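Local coordinates for type III secretion system effector protein ExoU (Pseudomonas fluorescens, PDB 4QMK) that probably acts as a patatin-like phospholipase toxin delivered by type III secretion and brought to the plasma membrane by binding phosphatidylinositol 4,5-bisphosphate, at residues G55-V60 against N442-A447; K77-P82 against L125-D130; L88-K93 against T421-L426; P210-I215 against S234-A239; I487-Q492 against T500-S505. All blocks are in the same frame, centred on the assembly; numbering follows the deposited sequence.

Contact 1: residues G55-V60 against N442-A447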
# COMPACT_ATOMS: atom_id res chain seq x y z
N GLY A 55 -47.06 -1.61 -32.08
CA GLY A 55 -46.62 -1.54 -30.70
C GLY A 55 -45.12 -1.29 -30.64
O GLY A 55 -44.56 -1.11 -29.57
N ARG A 56 -44.47 -1.30 -31.81
CA ARG A 56 -43.07 -1.01 -31.89
C ARG A 56 -42.89 0.42 -31.35
O ARG A 56 -43.63 1.33 -31.70
CB ARG A 56 -42.60 -1.04 -33.36
CG ARG A 56 -42.59 -2.40 -34.05
CD ARG A 56 -41.38 -3.24 -33.65
NE ARG A 56 -40.13 -2.65 -34.15
CZ ARG A 56 -38.91 -2.85 -33.64
NH1 ARG A 56 -38.72 -3.62 -32.57
NH2 ARG A 56 -37.87 -2.25 -34.20
N VAL A 57 -41.87 0.61 -30.54
CA VAL A 57 -41.54 1.91 -30.02
C VAL A 57 -40.16 2.34 -30.47
O VAL A 57 -39.23 1.56 -30.53
CB VAL A 57 -41.65 1.92 -28.49
CG1 VAL A 57 -40.94 3.09 -27.87
CG2 VAL A 57 -43.12 1.92 -28.12
N GLU A 58 -40.04 3.63 -30.74
CA GLU A 58 -38.81 4.24 -31.21
C GLU A 58 -38.38 5.40 -30.27
O GLU A 58 -39.15 6.32 -30.02
CB GLU A 58 -39.11 4.71 -32.62
CG GLU A 58 -38.34 5.87 -33.14
CD GLU A 58 -38.88 6.37 -34.49
OE1 GLU A 58 -39.73 5.67 -35.10
OE2 GLU A 58 -38.41 7.44 -34.95
N VAL A 59 -37.15 5.35 -29.77
CA VAL A 59 -36.62 6.38 -28.92
C VAL A 59 -35.52 7.12 -29.65
O VAL A 59 -34.63 6.51 -30.17
CB VAL A 59 -35.99 5.77 -27.67
CG1 VAL A 59 -35.43 6.86 -26.78
CG2 VAL A 59 -37.01 4.92 -26.90
N VAL A 60 -35.57 8.44 -29.66
CA VAL A 60 -34.56 9.23 -30.31
C VAL A 60 -33.91 10.13 -29.29
O VAL A 60 -34.58 10.76 -28.45
CB VAL A 60 -35.18 10.06 -31.44
CG1 VAL A 60 -34.13 10.87 -32.15
CG2 VAL A 60 -35.84 9.14 -32.46
N ASN A 442 -42.50 -0.95 -22.88
CA ASN A 442 -41.88 -1.43 -21.66
C ASN A 442 -40.37 -1.68 -21.82
O ASN A 442 -39.60 -1.35 -20.95
CB ASN A 442 -42.57 -2.68 -21.17
CG ASN A 442 -41.97 -3.22 -19.92
OD1 ASN A 442 -42.01 -2.59 -18.89
ND2 ASN A 442 -41.37 -4.38 -20.00
N ASP A 443 -39.97 -2.28 -22.94
CA ASP A 443 -38.56 -2.56 -23.21
C ASP A 443 -37.72 -1.28 -23.33
O ASP A 443 -36.57 -1.24 -22.91
CB ASP A 443 -38.41 -3.39 -24.48
CG ASP A 443 -38.87 -4.80 -24.30
OD1 ASP A 443 -38.54 -5.42 -23.27
OD2 ASP A 443 -39.58 -5.31 -25.19
N ALA A 444 -38.31 -0.24 -23.89
CA ALA A 444 -37.66 1.06 -23.95
C ALA A 444 -37.48 1.60 -22.52
O ALA A 444 -36.40 2.06 -22.17
CB ALA A 444 -38.47 2.01 -24.81
N VAL A 445 -38.52 1.48 -21.69
CA VAL A 445 -38.42 1.94 -20.30
C VAL A 445 -37.37 1.16 -19.55
O VAL A 445 -36.59 1.73 -18.79
CB VAL A 445 -39.74 1.82 -19.56
CG1 VAL A 445 -39.55 1.95 -18.07
CG2 VAL A 445 -40.72 2.85 -20.06
N MET A 446 -37.25 -0.14 -19.84
CA MET A 446 -36.21 -0.96 -19.18
C MET A 446 -34.80 -0.51 -19.57
O MET A 446 -33.82 -0.79 -18.83
CB MET A 446 -36.36 -2.46 -19.52
CG MET A 446 -37.66 -3.12 -19.10
SD MET A 446 -37.76 -3.62 -17.36
CE MET A 446 -38.03 -2.01 -16.61
N ALA A 447 -34.66 0.15 -20.72
CA ALA A 447 -33.36 0.66 -21.13
C ALA A 447 -32.98 2.03 -20.53
O ALA A 447 -31.90 2.48 -20.72
CB ALA A 447 -33.32 0.75 -22.64

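Contact 2: residues K77-P82 against L125-D130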
# COMPACT_ATOMS: atom_id res chain seq x y z
N LYS A 77 2.72 22.45 -27.60
CA LYS A 77 1.35 22.54 -28.15
C LYS A 77 0.29 22.66 -27.03
O LYS A 77 -0.79 23.17 -27.25
CB LYS A 77 1.04 21.40 -29.12
CG LYS A 77 1.58 20.01 -28.75
CD LYS A 77 0.90 18.96 -29.63
CE LYS A 77 1.59 17.60 -29.70
NZ LYS A 77 1.34 16.74 -28.51
N GLY A 78 0.63 22.25 -25.83
CA GLY A 78 -0.25 22.41 -24.72
C GLY A 78 -0.67 23.85 -24.48
O GLY A 78 -1.59 24.09 -23.71
N ILE A 79 -0.03 24.80 -25.13
CA ILE A 79 -0.31 26.18 -24.89
C ILE A 79 -1.65 26.48 -25.45
O ILE A 79 -2.24 27.47 -25.08
CB ILE A 79 0.82 27.13 -25.47
CG1 ILE A 79 0.51 28.60 -25.20
CG2 ILE A 79 1.00 26.96 -26.97
CD1 ILE A 79 0.44 28.90 -23.72
N ALA A 80 -2.19 25.62 -26.29
CA ALA A 80 -3.57 25.83 -26.81
C ALA A 80 -4.67 25.43 -25.81
O ALA A 80 -5.81 25.86 -25.92
CB ALA A 80 -3.77 25.05 -28.10
N PHE A 81 -4.36 24.59 -24.85
CA PHE A 81 -5.41 24.04 -24.00
C PHE A 81 -6.28 25.08 -23.28
O PHE A 81 -7.47 24.84 -23.02
CB PHE A 81 -4.83 23.06 -22.95
CG PHE A 81 -4.40 21.74 -23.50
CD1 PHE A 81 -5.18 21.06 -24.39
CD2 PHE A 81 -3.26 21.11 -23.00
CE1 PHE A 81 -4.81 19.80 -24.87
CE2 PHE A 81 -2.90 19.84 -23.43
CZ PHE A 81 -3.67 19.19 -24.37
N PRO A 82 -5.69 26.22 -22.89
CA PRO A 82 -6.52 27.18 -22.17
C PRO A 82 -7.79 27.56 -22.90
O PRO A 82 -8.84 27.67 -22.26
CB PRO A 82 -5.58 28.37 -22.01
CG PRO A 82 -4.26 27.72 -21.82
CD PRO A 82 -4.27 26.57 -22.81
N LEU A 125 -1.70 30.63 -15.59
CA LEU A 125 -0.63 29.74 -15.24
C LEU A 125 0.05 29.13 -16.46
O LEU A 125 1.26 28.96 -16.47
CB LEU A 125 -1.17 28.66 -14.30
CG LEU A 125 -0.24 27.60 -13.69
CD1 LEU A 125 -0.95 26.94 -12.52
CD2 LEU A 125 0.17 26.56 -14.71
N SER A 126 -0.71 28.84 -17.51
CA SER A 126 -0.16 28.22 -18.71
C SER A 126 0.70 29.16 -19.53
O SER A 126 1.63 28.73 -20.22
CB SER A 126 -1.27 27.68 -19.61
OG SER A 126 -1.89 26.56 -19.02
N ASN A 127 0.36 30.44 -19.49
CA ASN A 127 1.14 31.45 -20.23
C ASN A 127 2.48 31.72 -19.60
O ASN A 127 3.42 32.07 -20.31
CB ASN A 127 0.34 32.73 -20.35
CG ASN A 127 -0.88 32.57 -21.22
OD1 ASN A 127 -0.84 31.89 -22.24
ND2 ASN A 127 -1.97 33.22 -20.85
N ASN A 128 2.57 31.50 -18.28
CA ASN A 128 3.79 31.76 -17.49
C ASN A 128 4.67 30.55 -17.26
O ASN A 128 5.65 30.64 -16.53
CB ASN A 128 3.40 32.29 -16.11
CG ASN A 128 2.56 33.54 -16.17
OD1 ASN A 128 2.42 34.17 -17.22
ND2 ASN A 128 2.01 33.94 -15.02
N LEU A 129 4.34 29.43 -17.87
CA LEU A 129 5.06 28.20 -17.55
C LEU A 129 6.49 28.08 -17.98
O LEU A 129 7.32 27.66 -17.16
CB LEU A 129 4.32 26.95 -18.00
CG LEU A 129 3.49 26.25 -16.92
CD1 LEU A 129 3.09 24.88 -17.45
CD2 LEU A 129 4.26 26.10 -15.62
N ASP A 130 6.80 28.40 -19.23
CA ASP A 130 8.18 28.26 -19.70
C ASP A 130 8.56 26.78 -19.53
O ASP A 130 9.45 26.40 -18.76
CB ASP A 130 9.11 29.20 -18.89
CG ASP A 130 10.58 29.09 -19.31
OD1 ASP A 130 10.86 28.54 -20.38
OD2 ASP A 130 11.45 29.55 -18.55

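Contact 3: residues L88-K93 against T421-L426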
# COMPACT_ATOMS: atom_id res chain seq x y z
N LEU A 88 -15.22 25.13 -22.55
CA LEU A 88 -16.04 24.26 -21.67
C LEU A 88 -16.82 25.03 -20.60
O LEU A 88 -18.01 24.79 -20.40
CB LEU A 88 -15.20 23.19 -21.00
CG LEU A 88 -14.78 22.07 -21.93
CD1 LEU A 88 -13.72 21.23 -21.24
CD2 LEU A 88 -15.96 21.21 -22.32
N GLU A 89 -16.15 25.97 -19.96
CA GLU A 89 -16.72 26.71 -18.84
C GLU A 89 -17.78 27.67 -19.33
O GLU A 89 -18.90 27.69 -18.82
CB GLU A 89 -15.60 27.46 -18.12
CG GLU A 89 -15.83 27.69 -16.64
CD GLU A 89 -14.69 28.48 -16.03
OE1 GLU A 89 -14.53 29.67 -16.37
OE2 GLU A 89 -13.96 27.90 -15.19
N GLU A 90 -17.42 28.46 -20.34
CA GLU A 90 -18.35 29.42 -20.97
C GLU A 90 -19.64 28.76 -21.50
O GLU A 90 -20.62 29.43 -21.74
CB GLU A 90 -17.59 30.18 -22.05
CG GLU A 90 -18.34 30.46 -23.34
CD GLU A 90 -17.37 30.86 -24.44
OE1 GLU A 90 -16.37 31.58 -24.09
OE2 GLU A 90 -17.57 30.44 -25.62
N ALA A 91 -19.63 27.45 -21.68
CA ALA A 91 -20.81 26.72 -22.08
C ALA A 91 -21.41 25.93 -20.90
O ALA A 91 -22.24 25.06 -21.10
CB ALA A 91 -20.46 25.77 -23.21
N ASP A 92 -20.99 26.26 -19.67
CA ASP A 92 -21.40 25.53 -18.47
C ASP A 92 -21.27 24.01 -18.63
O ASP A 92 -22.05 23.23 -18.05
CB ASP A 92 -22.83 25.89 -18.06
CG ASP A 92 -22.90 27.14 -17.21
OD1 ASP A 92 -21.85 27.66 -16.75
OD2 ASP A 92 -24.04 27.61 -16.97
N LYS A 93 -20.28 23.58 -19.41
CA LYS A 93 -20.11 22.15 -19.58
C LYS A 93 -18.91 21.59 -18.84
O LYS A 93 -18.66 20.41 -18.88
CB LYS A 93 -20.22 21.76 -21.07
CG LYS A 93 -21.68 21.58 -21.46
CD LYS A 93 -21.99 21.14 -22.89
CE LYS A 93 -22.45 22.29 -23.77
NZ LYS A 93 -22.91 21.85 -25.13
N THR A 421 -12.89 26.31 -31.88
CA THR A 421 -13.00 25.01 -32.45
C THR A 421 -13.83 24.12 -31.52
O THR A 421 -14.79 23.49 -31.93
CB THR A 421 -11.61 24.41 -32.69
OG1 THR A 421 -10.92 25.18 -33.67
CG2 THR A 421 -11.70 23.00 -33.22
N VAL A 422 -13.48 24.14 -30.26
CA VAL A 422 -14.15 23.37 -29.27
C VAL A 422 -15.61 23.81 -29.09
O VAL A 422 -16.51 22.93 -29.00
CB VAL A 422 -13.41 23.46 -27.96
CG1 VAL A 422 -14.21 22.88 -26.83
CG2 VAL A 422 -12.07 22.74 -28.10
N SER A 423 -15.85 25.13 -29.02
CA SER A 423 -17.22 25.64 -28.99
C SER A 423 -17.98 25.09 -30.19
O SER A 423 -19.12 24.65 -30.06
CB SER A 423 -17.28 27.19 -29.06
OG SER A 423 -17.09 27.79 -27.80
N GLY A 424 -17.33 25.11 -31.36
CA GLY A 424 -17.97 24.60 -32.58
C GLY A 424 -18.28 23.12 -32.42
O GLY A 424 -19.35 22.66 -32.76
N HIS A 425 -17.35 22.40 -31.82
CA HIS A 425 -17.53 21.01 -31.67
C HIS A 425 -18.67 20.72 -30.67
O HIS A 425 -19.51 19.88 -30.91
CB HIS A 425 -16.23 20.40 -31.20
CG HIS A 425 -16.33 18.94 -30.98
ND1 HIS A 425 -16.65 18.40 -29.76
CD2 HIS A 425 -16.20 17.90 -31.83
CE1 HIS A 425 -16.69 17.08 -29.86
NE2 HIS A 425 -16.44 16.76 -31.11
N LEU A 426 -18.73 21.46 -29.57
CA LEU A 426 -19.75 21.21 -28.54
C LEU A 426 -21.11 21.51 -29.07
O LEU A 426 -22.06 20.81 -28.75
CB LEU A 426 -19.46 22.05 -27.29
CG LEU A 426 -18.15 21.69 -26.59
CD1 LEU A 426 -17.87 22.60 -25.44
CD2 LEU A 426 -18.21 20.24 -26.08
O HOH W 1 -21.89 19.27 -26.57

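Contact 4: residues P210-I215 against S234-A239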
# COMPACT_ATOMS: atom_id res chain seq x y z
N PRO A 210 -16.06 13.90 7.53
CA PRO A 210 -14.72 13.72 8.08
C PRO A 210 -13.72 13.39 6.97
O PRO A 210 -12.56 13.80 7.03
CB PRO A 210 -14.89 12.55 9.03
CG PRO A 210 -16.30 12.64 9.49
CD PRO A 210 -17.09 13.23 8.35
N GLU A 211 -14.20 12.66 5.97
CA GLU A 211 -13.42 12.29 4.81
C GLU A 211 -12.64 13.46 4.20
O GLU A 211 -11.40 13.36 3.99
CB GLU A 211 -14.36 11.72 3.75
CG GLU A 211 -14.23 10.24 3.45
CD GLU A 211 -15.28 9.69 2.46
OE1 GLU A 211 -16.19 10.44 2.01
OE2 GLU A 211 -15.18 8.49 2.12
N VAL A 212 -13.35 14.58 3.95
CA VAL A 212 -12.73 15.71 3.29
C VAL A 212 -11.87 16.54 4.23
O VAL A 212 -10.75 16.94 3.86
CB VAL A 212 -13.71 16.62 2.51
CG1 VAL A 212 -14.80 15.81 1.82
CG2 VAL A 212 -14.31 17.67 3.39
N THR A 213 -12.36 16.76 5.44
CA THR A 213 -11.62 17.59 6.36
C THR A 213 -10.23 16.95 6.61
O THR A 213 -9.23 17.65 6.70
CB THR A 213 -12.43 17.87 7.65
OG1 THR A 213 -12.74 16.64 8.30
CG2 THR A 213 -13.74 18.59 7.33
N ALA A 214 -10.17 15.62 6.66
CA ALA A 214 -8.89 14.92 6.85
C ALA A 214 -7.94 15.11 5.66
O ALA A 214 -6.72 15.16 5.84
CB ALA A 214 -9.11 13.44 7.12
N ILE A 215 -8.49 15.20 4.44
CA ILE A 215 -7.64 15.50 3.27
C ILE A 215 -7.09 16.92 3.45
O ILE A 215 -5.92 17.18 3.24
CB ILE A 215 -8.40 15.49 1.92
CG1 ILE A 215 -9.21 14.20 1.69
CG2 ILE A 215 -7.44 15.71 0.77
CD1 ILE A 215 -8.42 12.94 1.77
N SER A 234 -14.11 14.37 -5.28
CA SER A 234 -15.07 14.54 -6.41
C SER A 234 -16.51 14.15 -6.03
O SER A 234 -17.46 14.69 -6.58
CB SER A 234 -14.64 13.74 -7.66
OG SER A 234 -14.82 12.33 -7.51
N ARG A 235 -16.67 13.25 -5.08
CA ARG A 235 -18.01 12.86 -4.64
C ARG A 235 -18.76 14.01 -3.98
O ARG A 235 -19.98 14.02 -4.00
CB ARG A 235 -17.96 11.72 -3.61
CG ARG A 235 -17.34 10.42 -4.07
CD ARG A 235 -17.14 9.63 -2.79
NE ARG A 235 -16.07 8.64 -2.86
CZ ARG A 235 -15.40 8.21 -1.80
NH1 ARG A 235 -15.66 8.69 -0.58
NH2 ARG A 235 -14.42 7.30 -1.96
N HIS A 236 -18.05 14.94 -3.35
CA HIS A 236 -18.68 16.02 -2.59
C HIS A 236 -18.50 17.39 -3.18
O HIS A 236 -19.15 18.33 -2.74
CB HIS A 236 -18.14 16.04 -1.14
CG HIS A 236 -18.18 14.70 -0.47
ND1 HIS A 236 -19.30 14.22 0.17
CD2 HIS A 236 -17.24 13.71 -0.37
CE1 HIS A 236 -19.06 13.00 0.63
NE2 HIS A 236 -17.82 12.67 0.32
N ILE A 237 -17.55 17.51 -4.12
CA ILE A 237 -17.19 18.79 -4.75
C ILE A 237 -17.11 18.57 -6.26
O ILE A 237 -16.13 18.00 -6.76
CB ILE A 237 -15.84 19.33 -4.24
CG1 ILE A 237 -15.83 19.33 -2.72
CG2 ILE A 237 -15.58 20.73 -4.76
CD1 ILE A 237 -14.53 19.77 -2.09
N PRO A 238 -18.16 18.98 -6.99
CA PRO A 238 -18.24 18.81 -8.42
C PRO A 238 -17.09 19.42 -9.22
O PRO A 238 -16.79 18.90 -10.27
CB PRO A 238 -19.55 19.50 -8.78
CG PRO A 238 -20.34 19.49 -7.53
CD PRO A 238 -19.35 19.64 -6.43
N ALA A 239 -16.45 20.48 -8.73
CA ALA A 239 -15.35 21.09 -9.47
C ALA A 239 -14.05 20.23 -9.47
O ALA A 239 -13.22 20.39 -10.35
CB ALA A 239 -15.04 22.47 -8.92

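Contact 5: residues I487-Q492 against T500-S505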
# COMPACT_ATOMS: atom_id res chain seq x y z
N ILE A 487 -29.34 -5.67 4.14
CA ILE A 487 -27.89 -5.86 4.19
C ILE A 487 -27.33 -4.94 5.27
O ILE A 487 -26.53 -5.37 6.08
CB ILE A 487 -27.19 -5.50 2.86
CG1 ILE A 487 -27.77 -6.21 1.63
CG2 ILE A 487 -25.71 -5.80 2.95
CD1 ILE A 487 -27.41 -7.67 1.51
N ALA A 488 -27.71 -3.65 5.26
CA ALA A 488 -27.31 -2.70 6.31
C ALA A 488 -27.65 -3.23 7.71
O ALA A 488 -26.82 -3.17 8.59
CB ALA A 488 -27.98 -1.34 6.11
N GLU A 489 -28.85 -3.77 7.89
CA GLU A 489 -29.30 -4.37 9.15
C GLU A 489 -28.40 -5.50 9.60
O GLU A 489 -27.99 -5.55 10.74
CB GLU A 489 -30.71 -4.97 9.02
CG GLU A 489 -31.84 -4.02 8.58
CD GLU A 489 -32.26 -3.03 9.63
OE1 GLU A 489 -31.79 -3.17 10.79
OE2 GLU A 489 -33.06 -2.09 9.31
N ALA A 490 -28.12 -6.45 8.73
CA ALA A 490 -27.24 -7.58 9.06
C ALA A 490 -25.83 -7.12 9.42
O ALA A 490 -25.16 -7.78 10.21
CB ALA A 490 -27.18 -8.57 7.89
N ASN A 491 -25.36 -6.03 8.80
CA ASN A 491 -24.02 -5.49 9.08
C ASN A 491 -23.90 -4.79 10.43
O ASN A 491 -22.79 -4.54 10.90
CB ASN A 491 -23.53 -4.55 7.96
CG ASN A 491 -23.05 -5.32 6.72
OD1 ASN A 491 -22.50 -6.41 6.81
ND2 ASN A 491 -23.24 -4.71 5.56
N GLN A 492 -25.05 -4.44 11.03
CA GLN A 492 -25.09 -3.87 12.38
C GLN A 492 -24.76 -4.92 13.43
O GLN A 492 -24.49 -4.56 14.58
CB GLN A 492 -26.46 -3.30 12.70
CG GLN A 492 -26.84 -2.07 11.90
CD GLN A 492 -28.31 -1.69 12.09
OE1 GLN A 492 -28.96 -2.07 13.07
NE2 GLN A 492 -28.83 -0.92 11.15
N THR A 500 -29.71 -13.58 6.60
CA THR A 500 -30.62 -13.46 7.73
C THR A 500 -32.05 -13.67 7.25
O THR A 500 -32.30 -13.70 6.04
CB THR A 500 -30.52 -12.04 8.34
OG1 THR A 500 -30.94 -11.08 7.37
CG2 THR A 500 -29.09 -11.72 8.75
N PRO A 501 -33.02 -13.81 8.18
CA PRO A 501 -34.41 -13.97 7.72
C PRO A 501 -34.94 -12.77 6.90
O PRO A 501 -35.65 -12.96 5.91
CB PRO A 501 -35.21 -14.13 9.02
CG PRO A 501 -34.24 -13.96 10.15
CD PRO A 501 -32.87 -14.16 9.60
N LYS A 502 -34.62 -11.56 7.33
CA LYS A 502 -35.10 -10.36 6.66
C LYS A 502 -34.49 -10.23 5.25
O LYS A 502 -35.10 -9.68 4.33
CB LYS A 502 -34.79 -9.14 7.53
CG LYS A 502 -35.40 -7.82 7.04
CD LYS A 502 -35.22 -6.68 8.04
CE LYS A 502 -36.23 -6.74 9.17
NZ LYS A 502 -35.85 -5.79 10.26
N LEU A 503 -33.30 -10.79 5.07
CA LEU A 503 -32.63 -10.76 3.77
C LEU A 503 -33.22 -11.81 2.81
O LEU A 503 -33.44 -11.53 1.63
CB LEU A 503 -31.13 -11.00 3.95
CG LEU A 503 -30.27 -10.59 2.78
CD1 LEU A 503 -30.24 -9.07 2.79
CD2 LEU A 503 -28.87 -11.15 2.88
N ALA A 504 -33.42 -13.03 3.30
CA ALA A 504 -34.13 -14.04 2.54
C ALA A 504 -35.46 -13.46 2.11
O ALA A 504 -35.91 -13.72 1.00
CB ALA A 504 -34.40 -15.28 3.39
N SER A 505 -36.09 -12.68 2.97
CA SER A 505 -37.40 -12.15 2.63
C SER A 505 -37.30 -11.17 1.48
O SER A 505 -38.06 -11.27 0.50
CB SER A 505 -38.14 -11.57 3.85
OG SER A 505 -39.26 -10.79 3.43

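Contact 1: residues G55-V60 against N442-A447
A small antiparallel sheet of four strands carries this contact: V57 and V59, alternate residues on one face of strand 57-61, look onto helix 441-446 and meet A444 there. The single methyl of A444 does all the touching on the helix side. Its CB lies 3.9 Å from V59 CG2 and 4.1 Å from V57 CG1, so the two valines use different branches to reach the same carbon. In V57 the touching branch is the one anti to the backbone N (chi1 163°); in V59 it is the branch lying beside the backbone N. The CA atoms of V57 and A444 are 7.3 Å apart, and the alanine methyl and the valine branches meet between strand and helix. E58, between the valines, points to the other face and forms a salt bridge with R435. Strand 434-438 is bonded to the same strand through the backbones of V57 with F438 and V59 with H436, and the chain passes from it almost at once into the helix. F438 also packs against A444. All three touching residues are buried, which implies a small apolar patch, packed methyl to methyl without a polar bond between the two segments.

Contact 2: residues K77-P82 against L125-D130
N127 OD1 lies 3.6 Å from the methyl I79 CD1 and accepts a hydrogen bond from NE2 of Q415, on helix 408-431. That same amide nitrogen also gives a bond to I79 O, so one glutamine ties the side chain of N127 to the backbone of I79, and the long-range contact is cross-braced from a third element. The CG1 branch of I79 runs anti to the backbone N (chi1 -180°) and carries CD1 out to N127, whose side chain it crosses at about a right angle. CD1 also comes up against the last turn of helix 119-127, 3.7 Å from S126 O. Farther along, P82 sets one corner of its ring on S126: CG is 3.7 Å from S126 CB and 3.8 Å from S126 OG. That hydroxyl is hydrogen-bonded to F122 O in its own helix, and a bound beta-mercaptoethanol, probably from the crystallisation liquor, lies about 4 Å from the S126 side chain. K77 and G78 belong to a glycine-rich turn after strand 68-72, consistent with the oxyanion-hole loop of patatin-like enzymes. The contact thus sits where this turn enters helix 81-90, with the end of helix 119-127 against it, K411 and L414 of helix 408-431 packing on I79, and F81 meeting F337 of strand 332-337.

Contact 3: residues L88-K93 against T421-L426
In both L88 and L426 the side chain leaves with CG beside the backbone N and anti to the carbonyl carbon (chi1 -74° and -64°), and this swings the two ends together at about a right angle. L88 CD2 and L426 CD1 meet at 3.9 Å, in the buried half of the contact. K93 comes to L426 from a different direction: its chain bends at chi3 and slides past the leucine in the opposite direction, which puts NZ 4.1 Å from L426 CB. The lysine does not bond L426 directly. A water accepts from K93 NZ at 3.1 Å and donates to L426 O at 2.7 Å, while E430 holds the same NZ in a salt bridge. Nearer the solvent, E90 OE2 stands 3.5 Å from S423 OG; the stronger partner of E90 is R419, which bridges to OE1. The position of K93 follows from a Schellman motif closing helix 81-90, with D92 at positive phi, K93 N bonded to L88 O at 2.8 Å and D92 N to E89 O at 2.7 Å. Helix 81-90 links the neighbouring parallel strands 68-72 and 99-103, a beta-alpha-beta crossover, and its packing beside helix 408-431 is the helix-over-sheet layering of the alpha/beta patatin fold.

Contact 4: residues P210-I215 against S234-A239
The first turn of helix 210-221 faces the last turn of helix 227-236, with the CA atoms of V212 and H236 8.4 Å apart at the nearest point. E211 spans that gap with its carboxylate. H236 NE2 donates to E211 OE1 at 3.2 Å with an N-H...O angle of 151°, arriving nearly in line with the C-O bond, though the oxygen sits somewhat out of the imidazole plane; ring and carboxylate planes are turned 68° from each other. The other oxygen makes the salt bridge: R235 NH1 is 2.7 Å from E211 OE2, and that bond is more bent, at 139°. The oxygen lies in the guanidinium plane, but the arginine comes at it from above the plane of the carboxylate. Two bonds on different oxygens thus fix the rotation of the carboxylate. The two helices, joined by a short loop, form a helical hairpin, and this pairing closes its open end. E211, in the first turn of its helix, probably gains from the helix dipole, the weakly bonded end of helix 227-236 may favour R235 in the same way, and the nearby carboxylate may stabilise a protonated H236. CB of R235 lies over one face of the imidazole, offset toward the rim. Beneath the polar bridge, V212 CG1 comes obliquely to H236 CD2 at 3.9 Å, while V212 also packs on L233.

Contact 5: residues I487-Q492 against T500-S505
I487 and L503 make the tight side of this contact, with I487 CD1 and L503 CD1 modelled 3.4 Å apart and L503 CD2 4.0 Å from the same methyl. The first bond of the I487 side chain leads away from helix 501-513, yet its CG1 branch folds back and returns CD1 to the leucine. L503 reaches in because its CG is anti to the backbone N (chi1 -162°). One turn farther along, A490 CB rests on T500 CG2 at 3.8 Å. T500 is the N-cap of helix 501-513: its OG1 accepts a weak bond from L503 N at 3.3 Å, while its methyl is turned to the alanine. Toward solvent the fit slackens. E489 CG and K502 CD approach only to 4.3 Å, and their charged ends, E489 OE2 and K502 NZ, remain 4.7 Å apart, so any attraction between them is probably weak. The loop joining the helices brings L497 onto I487 and A490. Helix 533-544 backs the buried side through L538, which packs on both I487 and L503, so the contact lies at one end of helix 464-491, between it, the start of helix 501-513 and that third helix.

In the fold
Contacts 2 and 3 share helix 81-90, near its start and at its end, with centres about 19 Å apart and nearest atoms about 7 Å; helix 408-431 runs past both. Strand 99-103 follows this helix, and S104, just after it, fits the nucleophile elbow of a patatin-like active site. Contact 4 pins a helical hairpin; its nearest atoms are about 8 Å from those of contact 3, and along the chain it is nested inside the loop contact 3 closes. Contact 1 closes a longer loop that encloses contacts 2, 3 and 4. Contact 5 lies beyond, in the later helices, its centre about 35 Å from that of contact 1 and about 55 Å from that of contact 2, across the chain's centre.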